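Local coordinates for metallophosphoesterase TT1561-like domain-containing protein (Aquifex aeolicus, PDB 2YVT), which is of unknown function but, as a member of the calcineurin-like metallophosphoesterase superfamily, probably hydrolyses phosphate esters with the help of bound metal ions, at residues V8-N13 and I35-G40; T92-G97 and P118-L123; F134-F139 and V177-T182. All blocks are in the same frame, centred on the assembly; numbering follows the deposited sequence.

Contact 1. Residues V8-N13 and I35-G40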
ATOM      1  N   VAL A   8      -4.147  12.664  -7.747  1.00 11.73           N
ATOM      2  CA  VAL A   8      -3.483  11.450  -7.271  1.00 10.44           C
ATOM      3  C   VAL A   8      -3.890  10.278  -8.150  1.00 10.64           C
ATOM      4  O   VAL A   8      -5.082  10.047  -8.362  1.00 10.95           O
ATOM      5  CB  VAL A   8      -3.883  11.118  -5.796  1.00 10.19           C
ATOM      6  CG1 VAL A   8      -3.146   9.877  -5.298  1.00 11.57           C
ATOM      7  CG2 VAL A   8      -3.620  12.308  -4.872  1.00 11.87           C
ATOM      8  N   LEU A   9      -2.904   9.562  -8.687  1.00 10.64           N
ATOM      9  CA  LEU A   9      -3.162   8.292  -9.377  1.00 10.57           C
ATOM     10  C   LEU A   9      -2.731   7.190  -8.421  1.00 10.18           C
ATOM     11  O   LEU A   9      -1.580   7.172  -7.992  1.00  9.61           O
ATOM     12  CB  LEU A   9      -2.365   8.199 -10.688  1.00 12.61           C
ATOM     13  CG  LEU A   9      -2.671   7.068 -11.696  1.00 14.76           C
ATOM     14  CD1 LEU A   9      -1.865   7.316 -12.973  1.00 17.04           C
ATOM     15  CD2 LEU A   9      -2.393   5.661 -11.190  1.00 18.53           C
ATOM     16  N   ALA A  10      -3.643   6.275  -8.096  1.00  8.92           N
ATOM     17  CA  ALA A  10      -3.326   5.181  -7.166  1.00  8.20           C
ATOM     18  C   ALA A  10      -3.565   3.818  -7.788  1.00  8.98           C
ATOM     19  O   ALA A  10      -4.561   3.609  -8.482  1.00  9.13           O
ATOM     20  CB  ALA A  10      -4.138   5.320  -5.874  1.00  8.81           C
ATOM     21  N   ILE A  11      -2.639   2.898  -7.526  1.00  7.32           N
ATOM     22  CA  ILE A  11      -2.815   1.483  -7.860  1.00  8.27           C
ATOM     23  C   ILE A  11      -2.547   0.623  -6.624  1.00  8.44           C
ATOM     24  O   ILE A  11      -1.957   1.089  -5.640  1.00  7.98           O
ATOM     25  CB  ILE A  11      -1.889   1.029  -9.029  1.00  8.67           C
ATOM     26  CG1 ILE A  11      -0.405   1.078  -8.618  1.00  9.24           C
ATOM     27  CG2 ILE A  11      -2.175   1.851 -10.283  1.00  9.83           C
ATOM     28  CD1 ILE A  11       0.534   0.430  -9.644  1.00  9.58           C
ATOM     29  N   LYS A  12      -2.981  -0.632  -6.677  1.00  7.21           N
ATOM     30  CA  LYS A  12      -2.688  -1.596  -5.615  1.00  8.59           C
ATOM     31  C   LYS A  12      -2.447  -2.971  -6.216  1.00  7.92           C
ATOM     32  O   LYS A  12      -2.915  -3.261  -7.323  1.00  9.14           O
ATOM     33  CB  LYS A  12      -3.789  -1.624  -4.538  1.00  9.57           C
ATOM     34  CG  LYS A  12      -5.177  -2.145  -4.971  1.00 11.69           C
ATOM     35  CD  LYS A  12      -5.370  -3.614  -4.648  1.00 12.06           C
ATOM     36  CE  LYS A  12      -6.756  -4.104  -5.066  1.00  9.77           C
ATOM     37  NZ  LYS A  12      -7.745  -4.012  -3.943  1.00 10.86           N
ATOM     38  N   ASN A  13      -1.717  -3.805  -5.481  1.00  8.50           N
ATOM     39  CA  ASN A  13      -1.357  -5.153  -5.933  1.00  7.46           C
ATOM     40  C   ASN A  13      -0.657  -5.129  -7.291  1.00  7.85           C
ATOM     41  O   ASN A  13      -1.107  -5.756  -8.259  1.00  9.84           O
ATOM     42  CB  ASN A  13      -2.579  -6.089  -5.935  1.00  8.65           C
ATOM     43  CG  ASN A  13      -2.936  -6.591  -4.543  1.00  9.35           C
ATOM     44  OD1 ASN A  13      -2.075  -6.700  -3.661  1.00 11.04           O
ATOM     45  ND2 ASN A  13      -4.208  -6.931  -4.349  1.00 11.01           N
ATOM     46  N   ILE A  35       0.799  13.214  -7.837  1.00 11.18           N
ATOM     47  CA  ILE A  35       1.440  12.099  -7.135  1.00 12.52           C
ATOM     48  C   ILE A  35       0.933  10.753  -7.628  1.00 11.26           C
ATOM     49  O   ILE A  35      -0.214  10.632  -8.058  1.00 10.11           O
ATOM     50  CB  ILE A  35       1.327  12.177  -5.591  1.00 15.34           C
ATOM     51  CG1 ILE A  35      -0.126  12.199  -5.122  1.00 16.76           C
ATOM     52  CG2 ILE A  35       2.118  13.365  -5.034  1.00 16.72           C
ATOM     53  CD1 ILE A  35      -0.264  11.976  -3.601  1.00 16.91           C
ATOM     54  N   LEU A  36       1.832   9.774  -7.599  1.00  9.93           N
ATOM     55  CA  LEU A  36       1.513   8.383  -7.856  1.00  9.60           C
ATOM     56  C   LEU A  36       1.598   7.638  -6.534  1.00  9.90           C
ATOM     57  O   LEU A  36       2.585   7.770  -5.801  1.00 10.01           O
ATOM     58  CB  LEU A  36       2.510   7.788  -8.860  1.00  9.71           C
ATOM     59  CG  LEU A  36       2.473   6.276  -9.097  1.00  9.83           C
ATOM     60  CD1 LEU A  36       1.146   5.828  -9.723  1.00 10.97           C
ATOM     61  CD2 LEU A  36       3.642   5.879  -9.977  1.00 10.96           C
ATOM     62  N   VAL A  37       0.557   6.878  -6.216  1.00  8.40           N
ATOM     63  CA  VAL A  37       0.559   6.040  -5.020  1.00  8.49           C
ATOM     64  C   VAL A  37       0.542   4.585  -5.452  1.00  8.35           C
ATOM     65  O   VAL A  37      -0.346   4.164  -6.194  1.00  9.08           O
ATOM     66  CB  VAL A  37      -0.656   6.342  -4.101  1.00  8.05           C
ATOM     67  CG1 VAL A  37      -0.769   5.306  -2.984  1.00  9.32           C
ATOM     68  CG2 VAL A  37      -0.531   7.737  -3.507  1.00  8.54           C
ATOM     69  N   VAL A  38       1.536   3.823  -5.002  1.00  7.37           N
ATOM     70  CA  VAL A  38       1.572   2.381  -5.273  1.00  7.76           C
ATOM     71  C   VAL A  38       1.418   1.662  -3.944  1.00  8.04           C
ATOM     72  O   VAL A  38       2.308   1.731  -3.090  1.00  8.04           O
ATOM     73  CB  VAL A  38       2.887   1.922  -5.952  1.00  7.91           C
ATOM     74  CG1 VAL A  38       2.811   0.445  -6.286  1.00  9.17           C
ATOM     75  CG2 VAL A  38       3.156   2.734  -7.231  1.00  8.34           C
ATOM     76  N   VAL A  39       0.271   1.006  -3.761  1.00  8.18           N
ATOM     77  CA  VAL A  39       0.052   0.173  -2.583  1.00  8.48           C
ATOM     78  C   VAL A  39       0.439  -1.253  -2.958  1.00  8.10           C
ATOM     79  O   VAL A  39       0.194  -1.691  -4.090  1.00  8.37           O
ATOM     80  CB  VAL A  39      -1.429   0.207  -2.114  1.00  7.84           C
ATOM     81  CG1 VAL A  39      -1.598  -0.566  -0.795  1.00  8.57           C
ATOM     82  CG2 VAL A  39      -1.918   1.646  -1.959  1.00  9.59           C
ATOM     83  N   GLY A  40       1.059  -1.972  -2.025  1.00  8.38           N
ATOM     84  CA  GLY A  40       1.402  -3.364  -2.265  1.00  8.76           C
ATOM     85  C   GLY A  40       0.160  -4.224  -2.497  1.00  8.55           C
ATOM     86  O   GLY A  40      -0.967  -3.738  -2.400  1.00  8.45           O
TER

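Contact 2. Residues T92-G97 and P118-L123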
ATOM      1  N   THR A  92       6.187   9.967  -5.976  1.00  9.05           N
ATOM      2  CA  THR A  92       5.573   8.659  -5.750  1.00 10.40           C
ATOM      3  C   THR A  92       5.679   8.252  -4.293  1.00  9.00           C
ATOM      4  O   THR A  92       6.752   8.385  -3.687  1.00 11.76           O
ATOM      5  CB  THR A  92       6.259   7.581  -6.626  1.00 10.07           C
ATOM      6  OG1 THR A  92       6.174   7.961  -8.004  1.00 11.08           O
ATOM      7  CG2 THR A  92       5.599   6.214  -6.455  1.00 11.12           C
ATOM      8  N   PHE A  93       4.570   7.763  -3.738  1.00  9.17           N
ATOM      9  CA  PHE A  93       4.573   7.142  -2.422  1.00  8.23           C
ATOM     10  C   PHE A  93       4.286   5.662  -2.592  1.00  9.53           C
ATOM     11  O   PHE A  93       3.374   5.282  -3.326  1.00  9.32           O
ATOM     12  CB  PHE A  93       3.517   7.769  -1.509  1.00  9.84           C
ATOM     13  CG  PHE A  93       3.782   9.203  -1.178  1.00  9.77           C
ATOM     14  CD1 PHE A  93       4.897   9.559  -0.427  1.00 11.03           C
ATOM     15  CD2 PHE A  93       2.924  10.198  -1.627  1.00 11.46           C
ATOM     16  CE1 PHE A  93       5.149  10.891  -0.108  1.00 11.46           C
ATOM     17  CE2 PHE A  93       3.165  11.536  -1.323  1.00 12.90           C
ATOM     18  CZ  PHE A  93       4.282  11.884  -0.562  1.00 11.94           C
ATOM     19  N   VAL A  94       5.077   4.840  -1.914  1.00  7.80           N
ATOM     20  CA  VAL A  94       4.962   3.386  -1.983  1.00  8.28           C
ATOM     21  C   VAL A  94       4.717   2.857  -0.575  1.00  8.23           C
ATOM     22  O   VAL A  94       5.418   3.234   0.356  1.00  8.80           O
ATOM     23  CB  VAL A  94       6.255   2.754  -2.553  1.00  8.80           C
ATOM     24  CG1 VAL A  94       6.167   1.228  -2.549  1.00  9.48           C
ATOM     25  CG2 VAL A  94       6.537   3.278  -3.969  1.00  9.92           C
ATOM     26  N   VAL A  95       3.729   1.970  -0.433  1.00  7.08           N
ATOM     27  CA  VAL A  95       3.394   1.364   0.863  1.00  7.17           C
ATOM     28  C   VAL A  95       3.397  -0.162   0.685  1.00  7.04           C
ATOM     29  O   VAL A  95       2.701  -0.669  -0.183  1.00  8.31           O
ATOM     30  CB  VAL A  95       2.024   1.865   1.377  1.00  7.43           C
ATOM     31  CG1 VAL A  95       1.640   1.154   2.668  1.00  9.47           C
ATOM     32  CG2 VAL A  95       2.063   3.381   1.573  1.00  9.14           C
ATOM     33  N   PRO A  96       4.216  -0.887   1.474  1.00  7.54           N
ATOM     34  CA  PRO A  96       4.384  -2.315   1.216  1.00  7.16           C
ATOM     35  C   PRO A  96       3.168  -3.154   1.589  1.00  7.01           C
ATOM     36  O   PRO A  96       2.404  -2.795   2.505  1.00  7.85           O
ATOM     37  CB  PRO A  96       5.584  -2.688   2.106  1.00  7.23           C
ATOM     38  CG  PRO A  96       5.502  -1.729   3.247  1.00  8.96           C
ATOM     39  CD  PRO A  96       5.030  -0.439   2.624  1.00  7.84           C
ATOM     40  N   GLY A  97       2.997  -4.267   0.877  1.00  6.70           N
ATOM     41  CA  GLY A  97       1.942  -5.214   1.191  1.00  7.45           C
ATOM     42  C   GLY A  97       2.398  -6.373   2.069  1.00  7.69           C
ATOM     43  O   GLY A  97       3.556  -6.431   2.524  1.00  7.84           O
ATOM     44  N   PRO A 118      14.923  10.058  -6.526  1.00 11.60           N
ATOM     45  CA  PRO A 118      14.509  10.885  -5.391  1.00 11.99           C
ATOM     46  C   PRO A 118      13.019  11.226  -5.404  1.00 12.05           C
ATOM     47  O   PRO A 118      12.514  11.790  -4.425  1.00 13.46           O
ATOM     48  CB  PRO A 118      15.357  12.156  -5.551  1.00 12.53           C
ATOM     49  CG  PRO A 118      15.665  12.218  -7.015  1.00 12.70           C
ATOM     50  CD  PRO A 118      15.829  10.791  -7.435  1.00 11.28           C
ATOM     51  N   ASN A 119      12.334  10.877  -6.498  1.00 10.93           N
ATOM     52  CA  ASN A 119      10.883  11.058  -6.614  1.00 10.21           C
ATOM     53  C   ASN A 119      10.099  10.054  -5.780  1.00  9.74           C
ATOM     54  O   ASN A 119       8.916  10.265  -5.507  1.00 11.40           O
ATOM     55  CB  ASN A 119      10.411  11.018  -8.080  1.00 10.64           C
ATOM     56  CG  ASN A 119      10.886   9.777  -8.840  1.00 10.19           C
ATOM     57  OD1 ASN A 119      12.028   9.324  -8.690  1.00 11.28           O
ATOM     58  ND2 ASN A 119      10.009   9.238  -9.691  1.00 11.11           N
ATOM     59  N   ILE A 120      10.761   8.973  -5.367  1.00  9.58           N
ATOM     60  CA  ILE A 120      10.096   7.908  -4.602  1.00 10.37           C
ATOM     61  C   ILE A 120      10.304   8.073  -3.100  1.00 10.62           C
ATOM     62  O   ILE A 120      11.427   8.293  -2.635  1.00 11.98           O
ATOM     63  CB  ILE A 120      10.602   6.502  -5.023  1.00 10.56           C
ATOM     64  CG1 ILE A 120      10.323   6.244  -6.507  1.00 11.33           C
ATOM     65  CG2 ILE A 120       9.979   5.407  -4.138  1.00 11.93           C
ATOM     66  CD1 ILE A 120      10.909   4.936  -7.005  1.00 12.61           C
ATOM     67  N   ARG A 121       9.214   7.942  -2.347  1.00 10.93           N
ATOM     68  CA  ARG A 121       9.278   7.847  -0.899  1.00 11.23           C
ATOM     69  C   ARG A 121       8.456   6.656  -0.442  1.00 10.72           C
ATOM     70  O   ARG A 121       7.270   6.575  -0.737  1.00 10.79           O
ATOM     71  CB  ARG A 121       8.734   9.126  -0.276  1.00 14.98           C
ATOM     72  CG  ARG A 121       8.678   9.093   1.230  1.00 20.05           C
ATOM     73  CD  ARG A 121       8.353  10.456   1.785  1.00 25.64           C
ATOM     74  NE  ARG A 121       9.546  11.278   1.998  1.00 30.13           N
ATOM     75  CZ  ARG A 121      10.154  11.418   3.173  1.00 31.20           C
ATOM     76  NH1 ARG A 121       9.690  10.792   4.248  1.00 31.97           N
ATOM     77  NH2 ARG A 121      11.232  12.184   3.271  1.00 33.45           N
ATOM     78  N   VAL A 122       9.094   5.730   0.266  1.00  9.86           N
ATOM     79  CA  VAL A 122       8.377   4.628   0.893  1.00 10.70           C
ATOM     80  C   VAL A 122       7.825   5.108   2.231  1.00 10.58           C
ATOM     81  O   VAL A 122       8.559   5.688   3.042  1.00 12.29           O
ATOM     82  CB  VAL A 122       9.290   3.386   1.095  1.00 11.35           C
ATOM     83  CG1 VAL A 122       8.628   2.372   2.013  1.00 12.79           C
ATOM     84  CG2 VAL A 122       9.626   2.754  -0.248  1.00 14.21           C
ATOM     85  N   LEU A 123       6.528   4.885   2.444  1.00 10.05           N
ATOM     86  CA  LEU A 123       5.876   5.241   3.700  1.00 10.52           C
ATOM     87  C   LEU A 123       5.404   3.982   4.387  1.00 10.50           C
ATOM     88  O   LEU A 123       4.504   3.293   3.907  1.00  9.86           O
ATOM     89  CB  LEU A 123       4.689   6.180   3.460  1.00 11.66           C
ATOM     90  CG  LEU A 123       5.001   7.543   2.859  1.00 12.45           C
ATOM     91  CD1 LEU A 123       3.704   8.300   2.669  1.00 12.58           C
ATOM     92  CD2 LEU A 123       5.962   8.328   3.735  1.00 14.29           C
TER

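Contact 3. Residues F134-F139 and V177-T182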
ATOM      1  N   PHE A 134      -0.600  18.892   3.007  1.00 19.69           N
ATOM      2  CA  PHE A 134      -1.021  17.557   3.427  1.00 17.18           C
ATOM      3  C   PHE A 134       0.048  16.896   4.268  1.00 15.60           C
ATOM      4  O   PHE A 134       1.235  17.188   4.111  1.00 15.25           O
ATOM      5  CB  PHE A 134      -1.307  16.654   2.213  1.00 16.66           C
ATOM      6  CG  PHE A 134      -2.397  17.162   1.306  1.00 16.19           C
ATOM      7  CD1 PHE A 134      -3.721  16.754   1.489  1.00 16.60           C
ATOM      8  CD2 PHE A 134      -2.104  18.033   0.263  1.00 17.03           C
ATOM      9  CE1 PHE A 134      -4.733  17.215   0.651  1.00 16.78           C
ATOM     10  CE2 PHE A 134      -3.115  18.503  -0.581  1.00 17.92           C
ATOM     11  CZ  PHE A 134      -4.429  18.094  -0.381  1.00 17.32           C
ATOM     12  N   GLU A 135      -0.387  16.015   5.165  1.00 14.85           N
ATOM     13  CA  GLU A 135       0.490  15.006   5.744  1.00 15.62           C
ATOM     14  C   GLU A 135       0.042  13.668   5.181  1.00 13.66           C
ATOM     15  O   GLU A 135      -1.144  13.325   5.239  1.00 14.40           O
ATOM     16  CB  GLU A 135       0.415  14.979   7.278  1.00 18.97           C
ATOM     17  CG  GLU A 135       1.015  16.212   7.980  1.00 23.20           C
ATOM     18  CD  GLU A 135       2.544  16.254   7.972  1.00 26.03           C
ATOM     19  OE1 GLU A 135       3.192  15.391   7.344  1.00 27.02           O
ATOM     20  OE2 GLU A 135       3.110  17.174   8.607  1.00 28.63           O
ATOM     21  N   VAL A 136       0.989  12.919   4.626  1.00 10.83           N
ATOM     22  CA  VAL A 136       0.691  11.603   4.072  1.00 10.88           C
ATOM     23  C   VAL A 136       1.274  10.554   5.003  1.00 11.07           C
ATOM     24  O   VAL A 136       2.469  10.569   5.280  1.00 12.02           O
ATOM     25  CB  VAL A 136       1.248  11.450   2.636  1.00 11.04           C
ATOM     26  CG1 VAL A 136       0.735  10.166   1.989  1.00 12.05           C
ATOM     27  CG2 VAL A 136       0.824  12.653   1.789  1.00 13.48           C
ATOM     28  N   ILE A 137       0.412   9.671   5.501  1.00 10.90           N
ATOM     29  CA  ILE A 137       0.820   8.635   6.450  1.00 11.87           C
ATOM     30  C   ILE A 137       0.675   7.286   5.768  1.00 10.10           C
ATOM     31  O   ILE A 137      -0.336   7.028   5.114  1.00 11.44           O
ATOM     32  CB  ILE A 137      -0.064   8.669   7.709  1.00 14.11           C
ATOM     33  CG1 ILE A 137       0.080  10.021   8.413  1.00 16.65           C
ATOM     34  CG2 ILE A 137       0.292   7.534   8.671  1.00 15.38           C
ATOM     35  CD1 ILE A 137      -0.966  10.234   9.458  1.00 20.93           C
ATOM     36  N   GLY A 138       1.682   6.430   5.915  1.00  9.17           N
ATOM     37  CA  GLY A 138       1.612   5.076   5.371  1.00  8.57           C
ATOM     38  C   GLY A 138       1.834   4.019   6.431  1.00  8.67           C
ATOM     39  O   GLY A 138       2.686   4.170   7.303  1.00  8.94           O
ATOM     40  N   PHE A 139       1.061   2.941   6.362  1.00  7.86           N
ATOM     41  CA  PHE A 139       1.286   1.800   7.244  1.00  8.14           C
ATOM     42  C   PHE A 139       0.886   0.554   6.460  1.00  8.28           C
ATOM     43  O   PHE A 139      -0.302   0.286   6.238  1.00  8.58           O
ATOM     44  CB  PHE A 139       0.481   1.943   8.550  1.00  8.95           C
ATOM     45  CG  PHE A 139       1.038   1.139   9.711  1.00  7.71           C
ATOM     46  CD1 PHE A 139       1.275   1.758  10.942  1.00  8.77           C
ATOM     47  CD2 PHE A 139       1.330  -0.218   9.581  1.00  8.63           C
ATOM     48  CE1 PHE A 139       1.791   1.041  12.028  1.00  9.06           C
ATOM     49  CE2 PHE A 139       1.849  -0.954  10.656  1.00  9.01           C
ATOM     50  CZ  PHE A 139       2.073  -0.321  11.889  1.00  8.74           C
ATOM     51  N   VAL A 177      -3.866  12.382   4.678  1.00 13.91           N
ATOM     52  CA  VAL A 177      -4.102  11.291   3.735  1.00 13.90           C
ATOM     53  C   VAL A 177      -3.398  10.061   4.287  1.00 13.29           C
ATOM     54  O   VAL A 177      -2.192  10.099   4.541  1.00 13.96           O
ATOM     55  CB  VAL A 177      -3.570  11.613   2.321  1.00 13.29           C
ATOM     56  CG1 VAL A 177      -3.719  10.405   1.382  1.00 14.67           C
ATOM     57  CG2 VAL A 177      -4.288  12.840   1.737  1.00 15.36           C
ATOM     58  N   THR A 178      -4.152   8.984   4.497  1.00 11.64           N
ATOM     59  CA  THR A 178      -3.568   7.738   5.016  1.00 11.19           C
ATOM     60  C   THR A 178      -3.581   6.685   3.921  1.00 11.11           C
ATOM     61  O   THR A 178      -4.517   6.615   3.123  1.00 13.95           O
ATOM     62  CB  THR A 178      -4.315   7.205   6.257  1.00 11.72           C
ATOM     63  OG1 THR A 178      -5.696   7.015   5.937  1.00 11.82           O
ATOM     64  CG2 THR A 178      -4.201   8.193   7.433  1.00 13.01           C
ATOM     65  N   ILE A 179      -2.519   5.895   3.863  1.00  9.32           N
ATOM     66  CA  ILE A 179      -2.387   4.848   2.863  1.00  8.29           C
ATOM     67  C   ILE A 179      -2.076   3.555   3.589  1.00  8.32           C
ATOM     68  O   ILE A 179      -1.074   3.474   4.302  1.00  9.46           O
ATOM     69  CB  ILE A 179      -1.264   5.156   1.843  1.00  7.99           C
ATOM     70  CG1 ILE A 179      -1.430   6.566   1.257  1.00  8.63           C
ATOM     71  CG2 ILE A 179      -1.252   4.102   0.723  1.00  9.55           C
ATOM     72  CD1 ILE A 179      -0.259   7.040   0.424  1.00  9.66           C
ATOM     73  N   PHE A 180      -2.949   2.561   3.419  1.00  8.28           N
ATOM     74  CA  PHE A 180      -2.805   1.267   4.085  1.00  8.81           C
ATOM     75  C   PHE A 180      -2.891   0.166   3.054  1.00  8.06           C
ATOM     76  O   PHE A 180      -3.665   0.268   2.106  1.00  9.37           O
ATOM     77  CB  PHE A 180      -3.936   1.028   5.103  1.00 10.43           C
ATOM     78  CG  PHE A 180      -4.069   2.103   6.142  1.00 10.81           C
ATOM     79  CD1 PHE A 180      -3.042   2.356   7.046  1.00 12.53           C
ATOM     80  CD2 PHE A 180      -5.235   2.855   6.217  1.00 12.30           C
ATOM     81  CE1 PHE A 180      -3.175   3.364   8.011  1.00 12.19           C
ATOM     82  CE2 PHE A 180      -5.383   3.854   7.175  1.00 12.61           C
ATOM     83  CZ  PHE A 180      -4.352   4.106   8.075  1.00 12.44           C
ATOM     84  N   TYR A 181      -2.117  -0.901   3.240  1.00  7.88           N
ATOM     85  CA  TYR A 181      -2.356  -2.102   2.455  1.00  7.97           C
ATOM     86  C   TYR A 181      -3.743  -2.670   2.791  1.00  7.84           C
ATOM     87  O   TYR A 181      -4.511  -3.043   1.908  1.00  8.82           O
ATOM     88  CB  TYR A 181      -1.261  -3.144   2.703  1.00  9.14           C
ATOM     89  CG  TYR A 181      -1.570  -4.483   2.091  1.00  8.33           C
ATOM     90  CD1 TYR A 181      -1.529  -4.663   0.707  1.00  8.49           C
ATOM     91  CD2 TYR A 181      -1.910  -5.577   2.893  1.00  8.62           C
ATOM     92  CE1 TYR A 181      -1.812  -5.906   0.134  1.00  8.44           C
ATOM     93  CE2 TYR A 181      -2.184  -6.825   2.337  1.00  7.76           C
ATOM     94  CZ  TYR A 181      -2.139  -6.982   0.959  1.00  9.54           C
ATOM     95  OH  TYR A 181      -2.422  -8.203   0.406  1.00 10.71           O
ATOM     96  N   THR A 182      -4.053  -2.724   4.084  1.00  8.23           N
ATOM     97  CA  THR A 182      -5.291  -3.336   4.553  1.00  7.48           C
ATOM     98  C   THR A 182      -6.449  -2.338   4.531  1.00  8.15           C
ATOM     99  O   THR A 182      -6.332  -1.246   5.094  1.00  8.25           O
ATOM    100  CB  THR A 182      -5.108  -3.888   5.969  1.00  8.22           C
ATOM    101  OG1 THR A 182      -4.011  -4.793   5.977  1.00  8.83           O
ATOM    102  CG2 THR A 182      -6.357  -4.623   6.436  1.00  7.71           C
TER
HETATM  103  O   HOH W   1      -1.868  -1.941   6.013  1.00  9.02           O

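Contact 1. Residues V8-N13 and I35-G40
Val8 and Ile35 open the parallel pairing of two inner strands, joined through helix 21-31 as a beta-alpha-beta unit of the calcineurin-like sandwich. Their side chains lie alongside each other and point the same way, Val8 CG2 pressing on Ile35 CG1 at 3.5 Å. Ile35 sets CG1 between its backbone N and carbonyl carbon (chi1 59°), which turns the branch back against both methyls of Val8. Val8 CG1 also reaches diagonally to Val37 CG2 at 3.8 Å, and Ala10 and Val37 continue this face. On the other face, which packs on helix 21-31, Leu9 CD2 lies beside Leu36 CD1. Ile11 adopts the same torsion as Ile35 (chi1 66°), bringing CG1 to 4.0 Å from Val38 CG1. Four backbone bonds zip the strands together, the shortest from Val37 N to Leu9 O at 2.8 Å. Lys12 packs its CB on Val39 CB, but its bent chain carries NZ away to Asn235 OD1 and the carbonyls of His220 and Gly222. At the C-terminal ends, Asn13 OD1 turns to Asn41 N, while Asn13 N meets Gly40 O at 3.2 Å from above the carbonyl plane.

Contact 2. Residues T92-G97 and P118-L123
Thr92 and Asn119 begin a set of four backbone hydrogen bonds that draws the two strands together in parallel. Thr92 N donates to Asn119 O at 2.8 Å, tilted from the carbonyl plane, and Arg121 N returns a bond to Thr92 O. Val94 N then reaches Arg121 O, again at a tilt, and Leu123 N closes the series on Val94 O at 2.9 Å. Alpha hydrogens add weaker support: Phe93 CA lies 3.2 Å from Arg121 O, which therefore receives both a CA-H and an N-H.

The pairing joins strand 91-95 to strand 120-122 across helix 103-112, a parallel beta-alpha-beta crossover that makes 120-122 an edge strand of its sheet.

Aromatic packing falls to Phe93. Arg121 runs alongside it, and its CD comes to the ring edge at 3.7 Å from CE1. With CG anti to the backbone N (chi1 176°), the arginine chain extends along the ring before bending at chi3, and the guanidinium plane stands 66° from the ring. From just beyond the strand, Leu123 CD1 approaches Phe93 CD1 obliquely at 3.5 Å. Lys91 adds a cation-pi contact to this ring, and Ala128 of strand 126-130 touches all three side chains.

Aliphatic contacts on the opposite face are longer. Val94 CG2 meets Ile120 CG2 at 4.1 Å, while Val94 CB lies near Val122 CG2; Phe81 and Phe82 of helix 65-86 pack against this group.

Among the polar ends, Asn119 ND2 bonds to the carbonyls of Val90 and Gly86, and Thr92 OG1 also turns to Val90 O. Leu123 O is buried without a hydrogen-bond partner, and Val95 CG2 presses on it at 3.4 Å.

Contact 3. Residues F134-F139 and V177-T182
Phe139 O is approached by three groups at the C-terminal end of this strand pair: a water donates to it at 2.7 Å, Phe180 CA offers a CA-H at 3.4 Å, and the edge of the Phe180 ring meets it through CD1. The same water accepts from Thr182 N and so bridges the two segments. The segments are neighbouring parallel strands, from 134-144 and 175-180, in the second sheet of the calcineurin-like sandwich. Four backbone bonds precede the water bridge; Val177 N to Glu135 O is almost straight, at 176°, and Ile137 N reaches Val177 O at 2.8 Å.

One face of the pair looks to the other sheet. Here Val136 CG1 crosses to Ile179 CD1 at 3.6 Å. Ile179 places CG1 anti to its carbonyl carbon (chi1 -51°), a turn that sends CD1 back toward Val136. Phe134 CD1 meets Val177 CG2 obliquely at 4.0 Å, while its ring stacks on Trp130.

The other face is covered by helices. Phe180 lays CD1 3.9 Å from Phe139 CB and packs on Val204 and Ile207 of helix 202-211. Phe139 turns its own ring away, edge-to-face with Tyr156 of strand 155-157, and touches Tyr160 and Val161 of helix 158-164. Were Phe180 replaced by an alanine, a gap would be likely to open between the strand and helix 202-211, leaving Phe139 CB and Phe139 O without the ring beside them. Earlier on this face, Thr178 makes a lighter contact, with CG2 4.2 Å from Ile137 CB.

Contacts 1 and 2 belong to one sheet, where strands 35-39 and 91-95 are direct neighbours: Leu36 O faces Phe93 N, and Gly40 N faces Val95 O, in probable hydrogen bonds. Contact 3 lies in the other sheet and packs on both, with Ile179 CG2 against Val39 and Val95, and Leu123 meeting Val136. All three are parallel pairings, yet their surroundings differ. Contact 1 is wholly buried and aliphatic along its strands, with Lys12 and Asn13 polar at the C-terminal end; contact 2 has the Phe93 ring and reaches the sheet edge, where Arg121 is exposed; contact 3, equally buried, has several rings and a bridging water. Near the C-terminal strand ends, Tyr181 touches both Gly40 and Gly97, so the three contacts converge there.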